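PDB 4P8B: TRAP-type transporter, periplasmic component from Cupriavidus necator, which binds (S)-2-acetolactate, probably in the periplasm for uptake, as the solute-binding component of a TRAP-type transporter. Local coordinates for residues L37-G40 against P44-K47; S73-A76 against T80-F83; E50-L55 against I91-G96. One frame throughout, in Å; residues are numbered along the deposited sequence.

Interaction 1. Residues L37-G40 against P44-K47; sequences LVLG and PWGK. With X2X ((2S)-2-hydroxy-2-methyl-3-oxobutanoic acid), chain D.
L37, V38 and L39 wrap around the indole of W45 in a buried, largely apolar contact between the loop that leaves strand 33-36 and the first turn of helix 44-59. The indole is sent into the loop because CG of W45 stands anti to the backbone N (chi1 175°). Each of the three residues takes a different part of it. L39 crosses the indole at about a right angle: its CB lies above one face, displaced toward the rim, while its CD1 comes to 3.5 Å from CE3 of W45. V38 sits by the far end of the six-membered ring, with CB 3.7 Å from CH2 of W45. At the pyrrole end, CD2 of L37 slides past NE1 and CD1 of W45. That NE1 does not turn to the loop; it donates a hydrogen bond to the backbone O of V95 on strand 93-97, which fixes the rotation of the ring. L39 N, buried over a face of the indole, has no hydrogen-bond partner.

The helix backbone itself comes close at G46, whose CA is 3.2 Å from L39 O and makes a CA-H...O contact with G40 O at 3.4 Å. Both loop carbonyls lie against the bare CA of G46, and loop and helix are close-packed here.

The ring edge opposite the helix faces the ligand: CH2 of W45 is 3.4 Å from the keto oxygen OAC of acetolactate, near the indole plane. CD2 of L39 reaches to 3.9 Å from the ligand methyl CAB, and CG1 of V38 lies 3.8 Å from OAC. Q79, N100, R155, R176 and N216 hydrogen-bond acetolactate, while V38, L39 and W45 form an apolar part of the wall of the TRAP solute-binding pocket.

Interaction 2. Residues S73-A76 against T80-F83; sequences SLVA and TREF
V75 and R81 meet where the chain, having left strand 66-69, finishes a short 3-10 turn and doubles back toward helix 82-88. The backbones stay well apart, the nearest CA atoms being those of V75 and E82 at 6.3 Å. On one side the turn is closed by A76 N bonding to S73 O at 2.9 Å, and A76 follows in a left-handed conformation. On the other, R81 occupies the N-cap position of helix 82-88. The arrangement belongs to a beta-alpha connection of the solute-binding protein fold, linking strand 66-69 to helix 82-88 and, beyond it, strand 93-97.

V75 and E82 form the buried part of the contact, and R81 and A76 its exposed part. CG1 of V75 packs 4.2 Å from CA of E82, at the start of the helix, and its CG2 is 4.5 Å from CB of the same residue, a loose approach. E82 meets V75 through CA and CB; its carboxylate is held by S36 OG (OE2) and W101 NE1 (OE1).

R81 reaches across along the outer surface. Its CG stands between the backbone N and the carbonyl carbon (chi1 62°), the chain runs extended to NE, and a turn at the end (chi4 86°) sets one guanidinium face against V75. CB of V75 lies 3.8 Å above that plane, toward its rim, with NH1 of R81 3.8 Å from CG1 of V75. A salt bridge from NE of R81 to OD2 of D78 steadies the group. V75 O lies over the same face, 3.2 Å from NH2 of R81, so it stands above the plane and the angle is too poor for a hydrogen bond.

Interaction 3. Residues E50-L55 against I91-G96; sequences EIWADL and IDMAVG
W52 leaves helix 50-55 with CB directed at strand 93-96, and CG, anti to the backbone N, carries the indole across the 10.2 Å between the axes. On the benzo ring, CE3 comes first, 3.9 Å from CG2 of V95, as the side chains pass in opposite directions. Next, CZ3 has the backbone O of A94 near the ring plane at its edge, 3.7 Å away. CZ2 and CH2 lie under the methyl of M93, a selenomethionine: its CE is 3.4 Å from CZ2 of W52. This is a CH-pi contact, with CE of M93 3.6 Å from the centroid of the six-membered ring and 24° off its normal. The selenium stands farther out above the same ring, 5.3 Å from its centroid, in a Met-aromatic arrangement. With CG between the backbone N and the carbonyl carbon (chi1 60°), M93 bends at chi2 and chi3 to curl CE onto the ring.

Helix and strand run nearly antiparallel, at 150°, as a helix packs on the central mixed sheet of an alpha/beta solute-binding domain. F246 of the neighbouring strand 241-249 meets the W52 ring edge-to-face. NE1 turns away from the strand and donates to V264 O, at helix 258-279.

Interactions 1 and 3 share helix 44-59, which presents W45 to the ligand and, two turns on, W52 to the sheet; their centres lie 10 Å apart. The W45-V95 bond (2.9 Å from NE1 to O) joins them, and L37 CD2 packs 3.6 Å from V95 CB. Interaction 2 adjoins both through E82: its CG is 3.7 Å from I91 CD1 of interaction 3, and its OE2 lies 4.2 Å from L37 N of interaction 1. Interaction 1 touches acetolactate directly, whereas the E82 side chain is about 8 Å and that of V95 about 10 Å from the ligand, placing interactions 2 and 3 behind the pocket wall.

Interaction 1. Residues L37-G40 against P44-K47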
loop_
_atom_site.group_PDB
_atom_site.type_symbol
_atom_site.label_atom_id
_atom_site.label_comp_id
_atom_site.label_asym_id
_atom_site.label_seq_id
_atom_site.Cartn_x
_atom_site.Cartn_y
_atom_site.Cartn_z
ATOM N N LEU A 37 -5.953 -11.109 2.126
ATOM C CA LEU A 37 -4.800 -10.273 2.484
ATOM C C LEU A 37 -3.651 -10.665 1.578
ATOM O O LEU A 37 -3.375 -11.862 1.452
ATOM C CB LEU A 37 -4.344 -10.585 3.909
ATOM C CG LEU A 37 -5.364 -10.336 5.011
ATOM C CD1 LEU A 37 -4.881 -10.957 6.318
ATOM C CD2 LEU A 37 -5.662 -8.864 5.180
ATOM N N VAL A 38 -2.923 -9.695 1.020
ATOM C CA VAL A 38 -1.691 -10.046 0.321
ATOM C C VAL A 38 -0.652 -10.514 1.329
ATOM O O VAL A 38 -0.028 -11.548 1.128
ATOM C CB VAL A 38 -1.118 -8.862 -0.469
ATOM C CG1 VAL A 38 0.218 -9.221 -1.084
ATOM C CG2 VAL A 38 -2.059 -8.459 -1.563
ATOM N N LEU A 39 -0.500 -9.775 2.424
ATOM C CA LEU A 39 0.504 -10.064 3.459
ATOM C C LEU A 39 -0.134 -10.639 4.711
ATOM O O LEU A 39 -1.176 -10.147 5.169
ATOM C CB LEU A 39 1.233 -8.769 3.820
ATOM C CG LEU A 39 1.986 -8.091 2.672
ATOM C CD1 LEU A 39 2.743 -6.858 3.193
ATOM C CD2 LEU A 39 2.945 -9.071 2.003
ATOM N N GLY A 40 0.486 -11.668 5.247
ATOM C CA GLY A 40 0.017 -12.318 6.443
ATOM C C GLY A 40 0.496 -11.634 7.704
ATOM O O GLY A 40 1.105 -10.569 7.664
ATOM N N PRO A 44 2.714 -5.764 9.375
ATOM C CA PRO A 44 1.660 -4.940 9.968
ATOM C C PRO A 44 0.309 -5.076 9.261
ATOM O O PRO A 44 -0.710 -5.202 9.913
ATOM C CB PRO A 44 2.229 -3.524 9.843
ATOM C CG PRO A 44 3.715 -3.751 9.962
ATOM C CD PRO A 44 3.960 -4.998 9.190
ATOM N N TRP A 45 0.335 -5.123 7.933
ATOM C CA TRP A 45 -0.887 -5.263 7.130
ATOM C C TRP A 45 -1.695 -6.480 7.592
ATOM O O TRP A 45 -2.891 -6.375 7.925
ATOM C CB TRP A 45 -0.468 -5.381 5.680
ATOM C CG TRP A 45 -1.482 -5.650 4.625
ATOM C CD1 TRP A 45 -2.765 -6.126 4.756
ATOM C CD2 TRP A 45 -1.265 -5.438 3.240
ATOM N NE1 TRP A 45 -3.331 -6.245 3.504
ATOM C CE2 TRP A 45 -2.434 -5.816 2.561
ATOM C CE3 TRP A 45 -0.173 -4.961 2.504
ATOM C CZ2 TRP A 45 -2.541 -5.740 1.180
ATOM C CZ3 TRP A 45 -0.281 -4.871 1.157
ATOM C CH2 TRP A 45 -1.457 -5.282 0.489
ATOM N N GLY A 46 -1.051 -7.635 7.669
ATOM C CA GLY A 46 -1.750 -8.843 8.067
ATOM C C GLY A 46 -2.156 -8.840 9.532
ATOM O O GLY A 46 -3.212 -9.373 9.895
ATOM N N LYS A 47 -1.346 -8.236 10.391
ATOM C CA LYS A 47 -1.721 -8.094 11.784
ATOM C C LYS A 47 -3.015 -7.279 11.933
ATOM O O LYS A 47 -3.856 -7.576 12.781
ATOM C CB LYS A 47 -0.582 -7.488 12.587
ATOM C CG LYS A 47 0.599 -8.400 12.679
ATOM C CD LYS A 47 1.700 -7.768 13.504
ATOM C CE LYS A 47 2.983 -8.579 13.478
ATOM N NZ LYS A 47 2.779 -9.929 14.056
HETATM O OAD X2X D . 3.226 -6.248 -3.755
HETATM C CAH X2X D . 3.691 -5.433 -2.895
HETATM O OAE X2X D . 4.812 -4.868 -3.060
HETATM C CAI X2X D . 2.907 -5.110 -1.665
HETATM C CAB X2X D . 2.877 -6.342 -0.786
HETATM O OAF X2X D . 3.390 -3.952 -1.046
HETATM C CAG X2X D . 1.534 -4.777 -2.153
HETATM O OAC X2X D . 0.638 -5.621 -2.111
HETATM C CAA X2X D . 1.253 -3.429 -2.724
#

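Interaction 2. Residues S73-A76 against T80-F83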
loop_
_atom_site.group_PDB
_atom_site.type_symbol
_atom_site.label_atom_id
_atom_site.label_comp_id
_atom_site.label_asym_id
_atom_site.label_seq_id
_atom_site.Cartn_x
_atom_site.Cartn_y
_atom_site.Cartn_z
ATOM N N SER A 73 -4.407 -15.823 -1.878
ATOM C CA SER A 73 -4.708 -17.140 -2.436
ATOM C C SER A 73 -6.095 -17.217 -3.066
ATOM O O SER A 73 -6.302 -18.013 -3.980
ATOM C CB SER A 73 -4.596 -18.242 -1.379
ATOM O OG SER A 73 -5.636 -18.124 -0.423
ATOM N N LEU A 74 -7.037 -16.393 -2.609
ATOM C CA LEU A 74 -8.378 -16.459 -3.161
ATOM C C LEU A 74 -8.427 -16.038 -4.629
ATOM O O LEU A 74 -9.398 -16.351 -5.325
ATOM C CB LEU A 74 -9.340 -15.624 -2.311
ATOM C CG LEU A 74 -9.621 -16.238 -0.936
ATOM C CD1 LEU A 74 -10.328 -15.267 0.006
ATOM C CD2 LEU A 74 -10.452 -17.482 -1.086
ATOM N N VAL A 75 -7.410 -15.302 -5.085
ATOM C CA VAL A 75 -7.233 -15.008 -6.512
ATOM C C VAL A 75 -5.911 -15.593 -7.055
ATOM O O VAL A 75 -5.290 -15.041 -7.957
ATOM C CB VAL A 75 -7.331 -13.478 -6.825
ATOM C CG1 VAL A 75 -8.770 -13.030 -6.684
ATOM C CG2 VAL A 75 -6.424 -12.665 -5.912
ATOM N N ALA A 76 -5.470 -16.718 -6.489
ATOM C CA ALA A 76 -4.268 -17.420 -6.958
ATOM C C ALA A 76 -3.044 -16.508 -7.018
ATOM O O ALA A 76 -2.205 -16.613 -7.918
ATOM C CB ALA A 76 -4.547 -18.080 -8.310
ATOM N N THR A 80 -3.650 -8.008 -8.384
ATOM C CA THR A 80 -4.178 -6.907 -9.173
ATOM C C THR A 80 -5.531 -7.233 -9.776
ATOM O O THR A 80 -6.061 -6.428 -10.539
ATOM C CB THR A 80 -3.198 -6.400 -10.259
ATOM O OG1 THR A 80 -2.775 -7.476 -11.101
ATOM C CG2 THR A 80 -1.966 -5.744 -9.629
ATOM N N ARG A 81 -6.131 -8.361 -9.400
ATOM C CA ARG A 81 -7.548 -8.554 -9.660
ATOM C C ARG A 81 -8.314 -8.943 -8.399
ATOM O O ARG A 81 -9.427 -9.461 -8.471
ATOM C CB ARG A 81 -7.782 -9.574 -10.771
ATOM C CG ARG A 81 -7.270 -10.966 -10.454
ATOM C CD ARG A 81 -7.520 -11.889 -11.642
ATOM N NE ARG A 81 -6.939 -13.210 -11.443
ATOM C CZ ARG A 81 -7.537 -14.214 -10.816
ATOM N NH1 ARG A 81 -8.767 -14.083 -10.342
ATOM N NH2 ARG A 81 -6.912 -15.387 -10.700
ATOM N N GLU A 82 -7.729 -8.674 -7.242
ATOM C CA GLU A 82 -8.413 -8.855 -5.975
ATOM C C GLU A 82 -9.702 -8.018 -5.888
ATOM O O GLU A 82 -10.719 -8.501 -5.386
ATOM C CB GLU A 82 -7.482 -8.477 -4.824
ATOM C CG GLU A 82 -8.013 -8.846 -3.451
ATOM C CD GLU A 82 -7.203 -8.244 -2.299
ATOM O OE1 GLU A 82 -6.897 -7.027 -2.355
ATOM O OE2 GLU A 82 -6.848 -8.950 -1.344
ATOM N N PHE A 83 -9.682 -6.774 -6.377
ATOM C CA PHE A 83 -10.860 -5.923 -6.252
ATOM C C PHE A 83 -12.051 -6.563 -6.951
ATOM O O PHE A 83 -13.171 -6.562 -6.425
ATOM C CB PHE A 83 -10.614 -4.527 -6.825
ATOM C CG PHE A 83 -11.735 -3.573 -6.561
ATOM C CD1 PHE A 83 -11.836 -2.965 -5.325
ATOM C CD2 PHE A 83 -12.701 -3.304 -7.521
ATOM C CE1 PHE A 83 -12.835 -2.091 -5.044
ATOM C CE2 PHE A 83 -13.730 -2.416 -7.244
ATOM C CZ PHE A 83 -13.803 -1.820 -5.994
#

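Interaction 3. Residues E50-L55 against I91-G96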
loop_
_atom_site.group_PDB
_atom_site.type_symbol
_atom_site.label_atom_id
_atom_site.label_comp_id
_atom_site.label_asym_id
_atom_site.label_seq_id
_atom_site.Cartn_x
_atom_site.Cartn_y
_atom_site.Cartn_z
ATOM N N GLU A 50 -5.879 -9.589 11.135
ATOM C CA GLU A 50 -6.075 -10.511 12.250
ATOM C C GLU A 50 -6.817 -9.815 13.383
ATOM O O GLU A 50 -7.742 -10.382 13.961
ATOM C CB GLU A 50 -4.704 -10.972 12.725
ATOM C CG GLU A 50 -4.630 -12.083 13.742
ATOM C CD GLU A 50 -3.175 -12.529 13.918
ATOM O OE1 GLU A 50 -2.417 -11.827 14.622
ATOM O OE2 GLU A 50 -2.772 -13.550 13.320
ATOM N N ILE A 51 -6.413 -8.595 13.713
ATOM C CA ILE A 51 -7.063 -7.846 14.788
ATOM C C ILE A 51 -8.524 -7.601 14.429
ATOM O O ILE A 51 -9.418 -7.760 15.269
ATOM C CB ILE A 51 -6.347 -6.504 15.048
ATOM C CG1 ILE A 51 -4.951 -6.764 15.625
ATOM C CG2 ILE A 51 -7.160 -5.593 15.984
ATOM C CD1 ILE A 51 -4.010 -5.556 15.613
ATOM N N TRP A 52 -8.787 -7.245 13.178
ATOM C CA TRP A 52 -10.152 -7.001 12.743
ATOM C C TRP A 52 -10.977 -8.266 12.938
ATOM O O TRP A 52 -12.072 -8.229 13.514
ATOM C CB TRP A 52 -10.150 -6.592 11.274
ATOM C CG TRP A 52 -11.485 -6.154 10.743
ATOM C CD1 TRP A 52 -12.580 -5.740 11.455
ATOM C CD2 TRP A 52 -11.853 -6.091 9.368
ATOM N NE1 TRP A 52 -13.605 -5.415 10.590
ATOM C CE2 TRP A 52 -13.183 -5.626 9.303
ATOM C CE3 TRP A 52 -11.181 -6.375 8.174
ATOM C CZ2 TRP A 52 -13.845 -5.436 8.096
ATOM C CZ3 TRP A 52 -11.839 -6.183 6.980
ATOM C CH2 TRP A 52 -13.157 -5.704 6.945
ATOM N N ALA A 53 -10.464 -9.386 12.452
ATOM C CA ALA A 53 -11.192 -10.648 12.542
ATOM C C ALA A 53 -11.461 -11.025 13.990
ATOM O O ALA A 53 -12.586 -11.428 14.328
ATOM C CB ALA A 53 -10.402 -11.734 11.838
ATOM N N ASP A 54 -10.459 -10.880 14.853
ATOM C CA ASP A 54 -10.594 -11.242 16.266
ATOM C C ASP A 54 -11.620 -10.340 16.937
ATOM O O ASP A 54 -12.456 -10.809 17.719
ATOM C CB ASP A 54 -9.259 -11.157 17.022
ATOM C CG ASP A 54 -8.234 -12.183 16.561
ATOM O OD1 ASP A 54 -8.602 -13.117 15.823
ATOM O OD2 ASP A 54 -7.053 -12.060 16.956
ATOM N N LEU A 55 -11.601 -9.045 16.642
ATOM C CA LEU A 55 -12.541 -8.146 17.300
ATOM C C LEU A 55 -13.968 -8.423 16.848
ATOM O O LEU A 55 -14.903 -8.348 17.646
ATOM C CB LEU A 55 -12.191 -6.691 17.008
ATOM C CG LEU A 55 -10.933 -6.133 17.673
ATOM C CD1 LEU A 55 -10.704 -4.687 17.225
ATOM C CD2 LEU A 55 -11.008 -6.197 19.196
ATOM N N ILE A 91 -14.462 -13.078 -2.805
ATOM C CA ILE A 91 -13.896 -12.665 -1.522
ATOM C C ILE A 91 -14.965 -11.897 -0.744
ATOM O O ILE A 91 -15.604 -10.996 -1.295
ATOM C CB ILE A 91 -12.670 -11.747 -1.741
ATOM C CG1 ILE A 91 -11.559 -12.521 -2.445
ATOM C CG2 ILE A 91 -12.156 -11.191 -0.419
ATOM C CD1 ILE A 91 -10.457 -11.639 -2.976
ATOM N N ASP A 92 -15.126 -12.213 0.534
ATOM C CA ASP A 92 -16.187 -11.590 1.335
ATOM C C ASP A 92 -15.755 -10.242 1.882
ATOM O O ASP A 92 -16.562 -9.309 1.975
ATOM C CB ASP A 92 -16.560 -12.489 2.511
ATOM C CG ASP A 92 -17.155 -13.840 2.081
ATOM O OD1 ASP A 92 -17.881 -13.910 1.067
ATOM O OD2 ASP A 92 -16.875 -14.811 2.790
HETATM N N MSE A 93 -14.487 -10.151 2.271
HETATM C CA MSE A 93 -13.955 -8.935 2.868
HETATM C C MSE A 93 -12.447 -8.916 2.666
HETATM O O MSE A 93 -11.847 -9.934 2.317
HETATM C CB MSE A 93 -14.309 -8.812 4.355
HETATM C CG MSE A 93 -13.812 -9.907 5.298
HETATM SE SE MSE A 93 -15.116 -10.279 6.795
HETATM C CE MSE A 93 -14.928 -8.607 7.722
ATOM N N ALA A 94 -11.810 -7.775 2.870
ATOM C CA ALA A 94 -10.376 -7.686 2.640
ATOM C C ALA A 94 -9.777 -6.489 3.328
ATOM O O ALA A 94 -10.484 -5.526 3.646
ATOM C CB ALA A 94 -10.107 -7.603 1.149
ATOM N N VAL A 95 -8.481 -6.563 3.582
ATOM C CA VAL A 95 -7.674 -5.378 3.828
ATOM C C VAL A 95 -6.762 -5.287 2.615
ATOM O O VAL A 95 -5.961 -6.183 2.394
ATOM C CB VAL A 95 -6.870 -5.450 5.135
ATOM C CG1 VAL A 95 -6.110 -4.153 5.336
ATOM C CG2 VAL A 95 -7.782 -5.736 6.328
ATOM N N GLY A 96 -6.941 -4.269 1.788
ATOM C CA GLY A 96 -6.202 -4.152 0.550
ATOM C C GLY A 96 -5.357 -2.907 0.461
ATOM O O GLY A 96 -5.629 -1.902 1.098
#